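PDB 3HUL: homoserine kinase from Listeria monocytogenes, which probably catalyses the ATP-dependent phosphorylation of L-homoserine to O-phospho-L-homoserine, a late step in threonine biosynthesis. Local coordinates for residues R84-S89 and C243-G248; P8-N13 and G22-L27; F160-E165 and A247-L252; E112-A117 and N126-V131; L132-V137 and L279-S284. All blocks are in the same frame, centred on the assembly; numbering follows the deposited sequence.

Interaction 1: residues R84-S89 and C243-G248; sequences RGLGSS and CLSGAG. With SO4 (sulfate ion), chain C.
S245 reaches across to G85, and so joins the two glycine-rich loops that mark a GHMP kinase: the phosphate-binding loop R84-S89, predicted to bind ATP, and the C-terminal loop C243-G248. The side chain of S245 can be followed outwards. Its CB lies 3.4 Å from G85 O. OG, placed anti to the backbone N (chi1 -173°), closes to 2.7 Å from that same G85 O and is the donor of the bond; it comes from above the carbonyl plane, 43° out of it. The side of OG is brushed by L86 CD2 at 3.5 Å, and T11 of the N-terminal strand is a second hydrogen-bonding partner of the hydroxyl. G85 also packs by backbone alone, its CA 3.3 Å from G248 O at the end of the type II' turn S245-G248. With no CB on G85, which would collide with S245 O and G248 O, the two chains can come this close.

The far side of the phosphate loop holds a sulfate, probably from the crystallisation liquor, at the N-terminal end of helix 88-103. Its position is consistent with a site for an ATP phosphate. Three backbone amides grip three different sulfate oxygens: G85 N meets O2 at 2.9 Å, G87 N, on the N-cap residue, meets O1 at 2.9 Å, and S88 N, on the first helical residue, meets O4 at 2.8 Å.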
# COMPACT_ATOMS: atom_id res chain seq x y z
N ARG A 84 27.34 -12.09 -14.56
CA ARG A 84 26.20 -12.53 -15.37
C ARG A 84 24.95 -11.63 -15.29
O ARG A 84 23.91 -11.96 -15.84
CB ARG A 84 25.87 -14.00 -15.09
CG ARG A 84 25.75 -14.86 -16.39
CD ARG A 84 27.13 -14.96 -17.11
NE ARG A 84 28.23 -15.36 -16.22
CZ ARG A 84 28.48 -16.63 -15.91
NH1 ARG A 84 27.71 -17.61 -16.39
NH2 ARG A 84 29.48 -16.94 -15.08
N GLY A 85 25.07 -10.48 -14.63
CA GLY A 85 23.96 -9.51 -14.51
C GLY A 85 23.02 -9.80 -13.34
O GLY A 85 21.94 -9.21 -13.24
N LEU A 86 23.44 -10.71 -12.46
CA LEU A 86 22.66 -11.11 -11.29
C LEU A 86 23.27 -10.68 -9.95
O LEU A 86 22.94 -11.22 -8.91
CB LEU A 86 22.38 -12.62 -11.31
CG LEU A 86 21.49 -13.11 -12.46
CD1 LEU A 86 21.59 -14.63 -12.60
CD2 LEU A 86 20.02 -12.68 -12.26
N GLY A 87 24.13 -9.66 -9.98
CA GLY A 87 24.59 -9.04 -8.77
C GLY A 87 25.56 -9.91 -7.97
O GLY A 87 25.51 -9.92 -6.74
N SER A 88 26.43 -10.62 -8.69
CA SER A 88 27.50 -11.40 -8.09
C SER A 88 28.51 -10.47 -7.43
O SER A 88 28.87 -10.62 -6.26
CB SER A 88 28.23 -12.21 -9.19
OG SER A 88 29.14 -13.12 -8.59
N SER A 89 28.96 -9.50 -8.21
CA SER A 89 29.88 -8.52 -7.69
C SER A 89 29.30 -7.83 -6.45
O SER A 89 29.98 -7.65 -5.42
CB SER A 89 30.19 -7.51 -8.79
OG SER A 89 30.78 -6.35 -8.24
N CYS A 243 13.29 -9.29 -19.94
CA CYS A 243 14.24 -8.19 -19.93
C CYS A 243 15.63 -8.70 -19.68
O CYS A 243 15.83 -9.71 -18.98
CB CYS A 243 13.92 -7.23 -18.78
SG CYS A 243 12.23 -6.72 -18.79
N LEU A 244 16.61 -7.97 -20.19
CA LEU A 244 17.95 -8.10 -19.63
C LEU A 244 17.93 -7.85 -18.12
O LEU A 244 17.20 -6.97 -17.63
CB LEU A 244 18.94 -7.17 -20.32
CG LEU A 244 19.24 -7.56 -21.77
CD1 LEU A 244 20.01 -6.41 -22.43
CD2 LEU A 244 20.01 -8.88 -21.83
N SER A 245 18.69 -8.67 -17.40
CA SER A 245 18.97 -8.45 -15.99
C SER A 245 20.17 -7.49 -15.87
O SER A 245 21.27 -7.81 -16.30
CB SER A 245 19.30 -9.79 -15.34
OG SER A 245 19.42 -9.65 -13.94
N GLY A 246 19.93 -6.30 -15.32
CA GLY A 246 20.98 -5.29 -15.16
C GLY A 246 21.62 -4.99 -16.50
O GLY A 246 20.93 -4.64 -17.44
N ALA A 247 22.93 -5.16 -16.60
CA ALA A 247 23.61 -4.89 -17.87
C ALA A 247 23.70 -6.16 -18.73
O ALA A 247 24.31 -6.15 -19.81
CB ALA A 247 25.02 -4.30 -17.60
N GLY A 248 23.08 -7.24 -18.26
CA GLY A 248 23.16 -8.51 -18.97
C GLY A 248 24.37 -9.31 -18.49
O GLY A 248 25.03 -8.91 -17.52
S SO4 C . 27.11 -8.80 -12.01
O1 SO4 C . 25.86 -8.07 -11.74
O2 SO4 C . 27.19 -8.88 -13.46
O3 SO4 C . 28.29 -8.08 -11.50
O4 SO4 C . 27.08 -10.11 -11.41

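Interaction 2: residues P8-N13 and G22-L27; sequences PATTAN and GLALTL
T11 meets L23 and L25 with its methyl because its OG1 stands anti to the backbone N (chi1 179°), which leaves CG2 between the N and the carbonyl carbon. From there CG2 lies 4.0 Å from L23 CB, the two side chains running side by side, and its other flank approaches L25 CD1. OG1 is turned to S245 instead. T10 has the reverse arrangement: a chi1 of 50° puts OG1 between the backbone N and carbonyl carbon, where N126 ND2 bonds it, and swings CG2 beside the backbone N and over A24 CA, 3.9 Å away.

These residues sit on adjacent strands of a beta hairpin, 3-12 and 21-25, within the main sheet of the N-terminal, S5-like domain of the GHMP kinases. The short segments run antiparallel, at 151°. T11 and L23 form a hydrogen-bonded pair in which T11 N reaches L23 O at 2.9 Å; the return bond from L23 N to T11 O is weak. T10 and A24 make the neighbouring non-hydrogen-bonded pair, and the carbonyl of L23 also receives a CA-H...O contact from T10 CA at 3.1 Å.

A9 has bonds to two residues two apart. L25 N gives to A9 O at 2.7 Å, whereas A9 N gives to L27 O at 2.8 Å; between them T26 turns the chain through an inverse gamma turn. The corner brings L27 CB to 3.8 Å from A9 CB. On the face that carries T10, P8 CG rests on A24 CB at 4.1 Å.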
# COMPACT_ATOMS: atom_id res chain seq x y z
N PRO A 8 21.97 -12.54 -1.00
CA PRO A 8 21.30 -12.93 -2.22
C PRO A 8 21.73 -12.19 -3.50
O PRO A 8 22.26 -11.07 -3.45
CB PRO A 8 19.83 -12.61 -1.91
CG PRO A 8 19.87 -11.44 -1.02
CD PRO A 8 21.17 -11.58 -0.21
N ALA A 9 21.51 -12.86 -4.64
CA ALA A 9 21.60 -12.28 -5.95
C ALA A 9 20.54 -11.19 -6.10
O ALA A 9 19.52 -11.20 -5.39
CB ALA A 9 21.38 -13.35 -6.99
N THR A 10 20.77 -10.28 -7.04
CA THR A 10 19.86 -9.16 -7.30
C THR A 10 19.88 -8.83 -8.77
O THR A 10 20.91 -8.98 -9.44
CB THR A 10 20.31 -7.86 -6.56
OG1 THR A 10 21.70 -7.64 -6.83
CG2 THR A 10 20.12 -7.96 -5.05
N THR A 11 18.75 -8.38 -9.28
CA THR A 11 18.67 -7.87 -10.64
C THR A 11 18.33 -6.41 -10.56
O THR A 11 17.33 -6.03 -9.94
CB THR A 11 17.64 -8.62 -11.52
OG1 THR A 11 17.62 -8.04 -12.82
CG2 THR A 11 16.22 -8.56 -10.95
N ALA A 12 19.17 -5.59 -11.17
CA ALA A 12 19.06 -4.15 -11.04
C ALA A 12 18.62 -3.55 -12.37
O ALA A 12 18.50 -4.26 -13.36
CB ALA A 12 20.40 -3.58 -10.60
N ASN A 13 18.36 -2.24 -12.37
CA ASN A 13 18.05 -1.53 -13.60
C ASN A 13 16.74 -2.09 -14.16
O ASN A 13 16.60 -2.29 -15.36
CB ASN A 13 19.23 -1.65 -14.60
CG ASN A 13 19.05 -0.79 -15.86
OD1 ASN A 13 19.56 -1.13 -16.94
ND2 ASN A 13 18.33 0.31 -15.73
N GLY A 22 15.71 -2.34 -8.09
CA GLY A 22 16.33 -3.65 -8.09
C GLY A 22 15.62 -4.58 -7.15
O GLY A 22 14.85 -4.14 -6.28
N LEU A 23 15.94 -5.86 -7.27
CA LEU A 23 15.10 -6.92 -6.73
C LEU A 23 16.01 -8.08 -6.35
O LEU A 23 16.83 -8.51 -7.17
CB LEU A 23 14.05 -7.34 -7.79
CG LEU A 23 13.01 -8.46 -7.54
CD1 LEU A 23 12.06 -8.08 -6.40
CD2 LEU A 23 12.21 -8.69 -8.80
N ALA A 24 15.89 -8.56 -5.11
CA ALA A 24 16.69 -9.67 -4.61
C ALA A 24 16.09 -10.98 -5.11
O ALA A 24 14.87 -11.09 -5.22
CB ALA A 24 16.79 -9.67 -3.05
N LEU A 25 16.95 -11.95 -5.38
CA LEU A 25 16.56 -13.23 -5.99
C LEU A 25 17.12 -14.44 -5.22
O LEU A 25 18.09 -14.30 -4.48
CB LEU A 25 17.05 -13.28 -7.44
CG LEU A 25 16.52 -12.21 -8.39
CD1 LEU A 25 17.14 -12.43 -9.76
CD2 LEU A 25 15.00 -12.31 -8.45
N THR A 26 16.50 -15.61 -5.40
CA THR A 26 16.87 -16.81 -4.65
C THR A 26 18.11 -17.52 -5.23
O THR A 26 18.04 -18.68 -5.63
CB THR A 26 15.66 -17.80 -4.55
OG1 THR A 26 15.11 -17.99 -5.85
CG2 THR A 26 14.54 -17.26 -3.61
N LEU A 27 19.23 -16.80 -5.33
CA LEU A 27 20.54 -17.42 -5.55
C LEU A 27 21.42 -16.75 -4.51
O LEU A 27 21.16 -15.60 -4.15
CB LEU A 27 21.08 -17.16 -6.95
CG LEU A 27 20.43 -17.86 -8.14
CD1 LEU A 27 21.01 -17.26 -9.43
CD2 LEU A 27 20.60 -19.41 -8.11

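Interaction 3: residues F160-E165 and A247-L252; sequences FIPKAE and AGPTVL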
# COMPACT_ATOMS: atom_id res chain seq x y z
N PHE A 160 17.45 -16.96 -18.10
CA PHE A 160 18.35 -17.55 -19.08
C PHE A 160 19.75 -17.12 -18.70
O PHE A 160 20.14 -15.97 -18.94
CB PHE A 160 18.07 -17.02 -20.47
CG PHE A 160 16.84 -17.58 -21.10
CD1 PHE A 160 16.94 -18.60 -22.03
CD2 PHE A 160 15.58 -17.04 -20.81
CE1 PHE A 160 15.81 -19.10 -22.66
CE2 PHE A 160 14.45 -17.53 -21.43
CZ PHE A 160 14.56 -18.57 -22.35
N ILE A 161 20.51 -18.03 -18.13
CA ILE A 161 21.86 -17.72 -17.71
C ILE A 161 22.89 -18.30 -18.72
O ILE A 161 23.13 -19.52 -18.72
CB ILE A 161 22.10 -18.26 -16.30
CG1 ILE A 161 21.13 -17.58 -15.33
CG2 ILE A 161 23.58 -18.07 -15.89
CD1 ILE A 161 21.04 -18.24 -14.02
N PRO A 162 23.45 -17.43 -19.60
CA PRO A 162 24.49 -17.91 -20.52
C PRO A 162 25.86 -17.83 -19.86
O PRO A 162 25.98 -17.47 -18.67
CB PRO A 162 24.41 -16.92 -21.68
CG PRO A 162 24.03 -15.61 -21.00
CD PRO A 162 23.31 -15.96 -19.68
N LYS A 163 26.89 -18.16 -20.63
CA LYS A 163 28.28 -18.03 -20.22
C LYS A 163 28.62 -16.56 -20.06
O LYS A 163 27.95 -15.70 -20.64
CB LYS A 163 29.18 -18.64 -21.33
CG LYS A 163 28.89 -20.13 -21.60
CD LYS A 163 29.37 -20.96 -20.42
CE LYS A 163 29.36 -22.45 -20.72
NZ LYS A 163 29.78 -23.18 -19.50
N ALA A 164 29.67 -16.26 -19.29
CA ALA A 164 30.20 -14.91 -19.23
C ALA A 164 30.40 -14.36 -20.64
O ALA A 164 30.69 -15.12 -21.56
CB ALA A 164 31.51 -14.86 -18.43
N GLU A 165 30.18 -13.06 -20.81
CA GLU A 165 30.46 -12.38 -22.09
C GLU A 165 31.94 -12.57 -22.47
O GLU A 165 32.83 -12.50 -21.61
CB GLU A 165 30.11 -10.91 -21.96
CG GLU A 165 29.68 -10.19 -23.27
CD GLU A 165 28.37 -10.70 -23.85
OE1 GLU A 165 28.18 -10.58 -25.10
OE2 GLU A 165 27.54 -11.23 -23.09
N ALA A 247 22.93 -5.16 -16.60
CA ALA A 247 23.61 -4.89 -17.87
C ALA A 247 23.70 -6.16 -18.73
O ALA A 247 24.31 -6.15 -19.81
CB ALA A 247 25.02 -4.30 -17.60
N GLY A 248 23.08 -7.24 -18.26
CA GLY A 248 23.16 -8.51 -18.97
C GLY A 248 24.37 -9.31 -18.49
O GLY A 248 25.03 -8.91 -17.52
N PRO A 249 24.66 -10.43 -19.15
CA PRO A 249 23.90 -10.94 -20.28
C PRO A 249 22.66 -11.79 -19.95
O PRO A 249 21.91 -12.15 -20.86
CB PRO A 249 24.94 -11.78 -21.05
CG PRO A 249 25.94 -12.20 -20.01
CD PRO A 249 25.79 -11.32 -18.80
N THR A 250 22.42 -12.13 -18.68
CA THR A 250 21.22 -12.94 -18.43
C THR A 250 19.94 -12.19 -18.77
O THR A 250 19.90 -10.95 -18.70
CB THR A 250 21.14 -13.70 -17.06
OG1 THR A 250 20.21 -13.06 -16.17
CG2 THR A 250 22.44 -13.88 -16.44
N VAL A 251 18.94 -12.95 -19.22
CA VAL A 251 17.62 -12.46 -19.56
C VAL A 251 16.68 -13.05 -18.50
O VAL A 251 16.77 -14.24 -18.15
CB VAL A 251 17.18 -12.88 -20.98
CG1 VAL A 251 15.72 -12.49 -21.26
CG2 VAL A 251 18.09 -12.26 -22.06
N LEU A 252 15.83 -12.18 -17.95
CA LEU A 252 14.80 -12.62 -17.02
C LEU A 252 13.41 -12.51 -17.62
O LEU A 252 13.08 -11.53 -18.29
CB LEU A 252 14.85 -11.83 -15.70
CG LEU A 252 16.12 -11.96 -14.86
CD1 LEU A 252 16.17 -10.84 -13.82
CD2 LEU A 252 16.24 -13.34 -14.17
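F160 and V251 form an antiparallel hydrogen-bonded pair whose two bonds are unequal: F160 N lies nearly in line with the C=O of V251, 2.8 Å from its O (C=O...N angle 162°), while V251 N reaches F160 O at 3.3 Å. The acceptor F160 O is shared, for T250 CA also sends it a CA-H...O contact.

Among the side chains, F160 and V251 leave the same face of the sheet with their CB atoms 4.3 Å apart, and V251 O lies at the edge of the phenyl ring, near its plane. T250 has an unusual chi1 of 106°. Its CB is pressed to 3.1 Å from F160 O, and its methyl CG2 is set in a corner, alongside I161 CG1 and at 3.9 Å from P162 CD, with the T250 and P162 side chains crossing at about a right angle. Past the paired strands two prolines carry the contact. P249, which follows a cis peptide bond, offers its CB to P162 CG at 3.9 Å, the rings meeting at a slant. E165 comes to P249 from another direction; its chain bends at chi2 (66°) and slides past the ring in the reverse sense until OE2 is 3.4 Å from P249 CB. That oxygen is not left to the carbon alone: Q222 NE2 hydrogen-bonds it.

R84 NH1 of the phosphate loop hydrogen-bonds P162 O, and helix 227-235 packs on F160 and V251. Strands 156-161 and 251-255 are the central pair of a four-stranded antiparallel sheet in the order 241-244, 251-255, 156-161, 275-280, the topology of the ferredoxin-like C-terminal domain of GHMP kinases.

Interaction 4: residues E112-A117 and N126-V131; sequences EKVRIA and NVAPAV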
# COMPACT_ATOMS: atom_id res chain seq x y z
N GLU A 112 23.33 2.10 7.02
CA GLU A 112 24.77 2.42 6.84
C GLU A 112 25.41 1.43 5.89
O GLU A 112 26.20 1.80 5.05
CB GLU A 112 25.54 2.44 8.18
CG GLU A 112 25.29 3.70 9.04
CD GLU A 112 25.95 3.60 10.43
OE1 GLU A 112 27.12 4.06 10.55
OE2 GLU A 112 25.33 3.04 11.37
N LYS A 113 25.03 0.16 6.02
CA LYS A 113 25.53 -0.88 5.13
C LYS A 113 25.19 -0.61 3.67
O LYS A 113 26.01 -0.88 2.79
CB LYS A 113 24.98 -2.24 5.54
CG LYS A 113 25.50 -2.77 6.86
CD LYS A 113 24.81 -4.10 7.22
CE LYS A 113 24.99 -4.42 8.70
NZ LYS A 113 24.31 -5.70 9.05
N VAL A 114 23.97 -0.11 3.43
CA VAL A 114 23.53 0.23 2.08
C VAL A 114 24.35 1.41 1.64
O VAL A 114 24.93 1.38 0.54
CB VAL A 114 21.99 0.56 1.96
CG1 VAL A 114 21.66 1.13 0.58
CG2 VAL A 114 21.14 -0.68 2.21
N ARG A 115 24.41 2.46 2.48
CA ARG A 115 25.19 3.64 2.10
C ARG A 115 26.59 3.24 1.68
O ARG A 115 27.10 3.74 0.67
CB ARG A 115 25.27 4.70 3.21
CG ARG A 115 26.16 5.89 2.75
CD ARG A 115 26.87 6.68 3.84
NE ARG A 115 27.60 5.94 4.87
CZ ARG A 115 28.91 5.65 4.85
NH1 ARG A 115 29.69 5.99 3.83
NH2 ARG A 115 29.44 5.02 5.88
N ILE A 116 27.19 2.32 2.44
CA ILE A 116 28.60 1.95 2.25
C ILE A 116 28.78 1.14 0.99
O ILE A 116 29.71 1.36 0.21
CB ILE A 116 29.15 1.17 3.48
CG1 ILE A 116 29.31 2.10 4.69
CG2 ILE A 116 30.46 0.44 3.13
CD1 ILE A 116 29.45 1.38 6.03
N ALA A 117 27.87 0.19 0.78
CA ALA A 117 27.93 -0.66 -0.41
C ALA A 117 27.69 0.14 -1.69
O ALA A 117 28.30 -0.14 -2.73
CB ALA A 117 26.94 -1.84 -0.30
N ASN A 126 21.74 -2.78 -7.06
CA ASN A 126 22.02 -4.15 -6.62
C ASN A 126 22.12 -4.23 -5.11
O ASN A 126 21.45 -5.07 -4.50
CB ASN A 126 23.27 -4.75 -7.25
CG ASN A 126 23.14 -4.94 -8.75
OD1 ASN A 126 23.63 -4.10 -9.51
ND2 ASN A 126 22.47 -6.02 -9.19
N VAL A 127 22.94 -3.35 -4.51
CA VAL A 127 23.31 -3.45 -3.09
C VAL A 127 22.18 -3.20 -2.08
O VAL A 127 22.14 -3.84 -1.03
CB VAL A 127 24.59 -2.61 -2.72
CG1 VAL A 127 25.84 -3.14 -3.46
CG2 VAL A 127 24.40 -1.10 -2.95
N ALA A 128 21.27 -2.28 -2.37
CA ALA A 128 20.19 -2.03 -1.43
C ALA A 128 19.28 -3.29 -1.30
O ALA A 128 19.07 -3.77 -0.19
CB ALA A 128 19.38 -0.77 -1.83
N PRO A 129 18.79 -3.85 -2.43
CA PRO A 129 18.04 -5.11 -2.26
C PRO A 129 18.89 -6.29 -1.71
O PRO A 129 18.35 -7.16 -1.04
CB PRO A 129 17.49 -5.41 -3.68
CG PRO A 129 18.17 -4.50 -4.59
CD PRO A 129 18.79 -3.37 -3.82
N ALA A 130 20.21 -6.30 -1.96
CA ALA A 130 21.06 -7.34 -1.37
C ALA A 130 21.06 -7.23 0.16
O ALA A 130 21.02 -8.24 0.86
CB ALA A 130 22.50 -7.29 -1.93
N VAL A 131 21.05 -6.01 0.67
CA VAL A 131 20.95 -5.81 2.12
C VAL A 131 19.51 -5.92 2.64
O VAL A 131 19.28 -6.49 3.68
CB VAL A 131 21.51 -4.44 2.52
CG1 VAL A 131 21.35 -4.20 4.05
CG2 VAL A 131 22.97 -4.34 2.12
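Apolar packing comes first, and V114 is inserted between A128 and V131. Its CG1, anti to the backbone N (chi1 171°), rests on A128 CB at 3.8 Å, while CG2 rests on V131 CB, also at 3.8 Å, and touches both of that valine's methyls. One helical turn further on, A117 CB is pushed against V127 CB at 3.5 Å, tighter than usual for two carbons. V127 straddles the alanine: its CG1 lies 3.6 Å from A117 CB, and V127 CG2 lies over the backbone, 3.7 Å from A117 C. The small side chain of A128 is consistent with the close backbones here, V114 and A128 having CA atoms 5.3 Å apart.

The packing belongs to a helical hairpin in the N-terminal domain of the GHMP kinases: helix 110-121 is followed, after a short connection, by helix 127-132. The short segments run antiparallel at 149°, their axes 9.0 Å apart. Helix 88-103 backs the pair, with I97 on A117 and S90, a predicted ATP-binding residue, on V127.

Polar interactions stay within each helix or lead away from the interface. The backbone bonds A117 N to K113 O and V131 N to V127 O are the ordinary helical ones. K113 lends only its aliphatic base to the contact, CB lying near V131 CG1, and carries its amino group off to a salt bridge with E98.

Interaction 5: residues L132-V137 and L279-S284; sequences LGNWVV and LDVEGS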
# COMPACT_ATOMS: atom_id res chain seq x y z
N LEU A 132 18.53 -5.37 1.92
CA LEU A 132 17.20 -5.12 2.51
C LEU A 132 16.21 -6.20 2.14
O LEU A 132 15.23 -6.43 2.84
CB LEU A 132 16.69 -3.78 2.05
CG LEU A 132 17.67 -2.66 2.44
CD1 LEU A 132 17.15 -1.38 1.89
CD2 LEU A 132 17.85 -2.60 3.99
N GLY A 133 16.50 -6.89 1.04
CA GLY A 133 15.65 -7.94 0.56
C GLY A 133 14.54 -7.34 -0.30
O GLY A 133 14.28 -6.14 -0.27
N ASN A 134 13.90 -8.21 -1.06
CA ASN A 134 12.76 -7.86 -1.87
C ASN A 134 13.06 -6.80 -2.93
O ASN A 134 14.10 -6.83 -3.58
CB ASN A 134 11.59 -7.47 -0.95
CG ASN A 134 10.31 -8.10 -1.38
OD1 ASN A 134 9.94 -8.01 -2.56
ND2 ASN A 134 9.63 -8.76 -0.45
N TRP A 135 12.14 -5.85 -3.09
CA TRP A 135 12.21 -4.85 -4.17
C TRP A 135 12.53 -3.50 -3.54
O TRP A 135 11.84 -3.07 -2.60
CB TRP A 135 10.91 -4.86 -4.99
CG TRP A 135 10.73 -3.70 -5.93
CD1 TRP A 135 11.67 -3.15 -6.75
CD2 TRP A 135 9.53 -2.95 -6.15
NE1 TRP A 135 11.14 -2.10 -7.45
CE2 TRP A 135 9.82 -1.96 -7.10
CE3 TRP A 135 8.22 -3.06 -5.65
CZ2 TRP A 135 8.85 -1.05 -7.58
CZ3 TRP A 135 7.26 -2.14 -6.10
CH2 TRP A 135 7.59 -1.14 -7.05
N VAL A 136 13.61 -2.88 -4.02
CA VAL A 136 14.01 -1.55 -3.51
C VAL A 136 14.00 -0.53 -4.63
O VAL A 136 14.55 -0.77 -5.70
CB VAL A 136 15.40 -1.56 -2.84
CG1 VAL A 136 15.70 -0.14 -2.14
CG2 VAL A 136 15.45 -2.66 -1.82
N VAL A 137 13.32 0.59 -4.38
CA VAL A 137 13.40 1.76 -5.24
C VAL A 137 14.35 2.74 -4.56
O VAL A 137 14.14 3.14 -3.40
CB VAL A 137 12.02 2.43 -5.46
CG1 VAL A 137 12.14 3.75 -6.27
CG2 VAL A 137 11.06 1.47 -6.11
N LEU A 279 13.78 -18.87 -10.54
CA LEU A 279 14.13 -18.09 -9.35
C LEU A 279 12.88 -17.49 -8.74
O LEU A 279 11.94 -17.23 -9.44
CB LEU A 279 15.09 -16.97 -9.74
CG LEU A 279 16.21 -17.29 -10.72
CD1 LEU A 279 16.90 -16.02 -11.10
CD2 LEU A 279 17.23 -18.30 -10.15
N ASP A 280 12.91 -17.27 -7.42
CA ASP A 280 11.88 -16.52 -6.77
C ASP A 280 12.42 -15.17 -6.27
O ASP A 280 13.64 -14.97 -6.19
CB ASP A 280 11.28 -17.32 -5.60
CG ASP A 280 10.42 -18.50 -6.08
OD1 ASP A 280 9.45 -18.30 -6.83
OD2 ASP A 280 10.72 -19.64 -5.70
N VAL A 281 11.51 -14.26 -5.93
CA VAL A 281 11.84 -13.05 -5.17
C VAL A 281 12.32 -13.49 -3.80
O VAL A 281 11.67 -14.30 -3.16
CB VAL A 281 10.61 -12.08 -5.05
CG1 VAL A 281 10.90 -10.92 -4.11
CG2 VAL A 281 10.16 -11.56 -6.47
N GLU A 282 13.47 -12.98 -3.37
CA GLU A 282 13.97 -13.27 -2.02
C GLU A 282 13.63 -12.08 -1.10
O GLU A 282 14.09 -10.95 -1.31
CB GLU A 282 15.49 -13.59 -2.06
CG GLU A 282 16.18 -13.68 -0.69
CD GLU A 282 15.52 -14.67 0.26
OE1 GLU A 282 15.57 -15.89 0.01
OE2 GLU A 282 14.94 -14.23 1.28
N GLY A 283 12.82 -12.36 -0.09
CA GLY A 283 12.31 -11.36 0.83
C GLY A 283 13.31 -10.87 1.85
O GLY A 283 13.18 -9.75 2.34
N SER A 284 14.32 -11.69 2.18
CA SER A 284 15.28 -11.35 3.23
C SER A 284 16.57 -10.84 2.61
O SER A 284 17.07 -11.41 1.66
CB SER A 284 15.62 -12.57 4.07
OG SER A 284 14.44 -13.25 4.47
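N134 and E282 are joined by their backbones: N134 N gives a hydrogen bond to E282 O at 2.8 Å, with an N-H...O angle of 156°. A softer contact runs beside it, a CA-H...O approach from G133 CA to G283 O at 3.5 Å. G133 is the first residue to leave the helix 127-132 and, with a positive phi of 85°, turns toward strand 135-141; having no CB, which would strike G283 O, it can lay its CA against the G283-S284 backbone.

Van der Waals contact is made by the N134 amide with both its ends: OD1 is 3.4 Å from V281 CG1, and ND2 lies 3.9 Å from G283 CA. OD1 is also held by the backbone N of F152, which helps to fix the amide's orientation.

Polar side chains brace the second segment from within. E282 OE2 takes S284 N on its anti lone pair, 2.8 Å away, and a weak bond from S284 OG, while OE1 is paired with Y28 OH. R149 bonds G283 O and L132 O, so one guanidinium ties the two segments.

The segments link the end of C-terminal-domain strand 275-280 to the N-terminal sheet, where A24 bonds the backbones of both N134 and E282. OE2 accepts the S284 amide N-H, which is consistent with an ionised E282, and bonds to backbone atoms probably do much to set the loop's course.

Interaction 2 lies near the chain centre and touches all the others. T11 OG1 meets S245 OG of interaction 1 at 2.7 Å, and T10 N meets L86 O at 3.0 Å, so strand 3-12 is hydrogen-bonded directly to the sulfate-holding loop and to the loop facing it. Interactions 1 and 3 share A247 and G248, and C243 O joins them through L252 N at 2.7 Å. Interaction 5 follows the helix of interaction 4, P129 CA packing 3.6 Å from V136 CG2, and pairs with interaction 2 through G22 O to V136 N, 2.9 Å. Interactions 3 and 4, with centres about 23 Å apart, lie on opposite sides of the chain's centre.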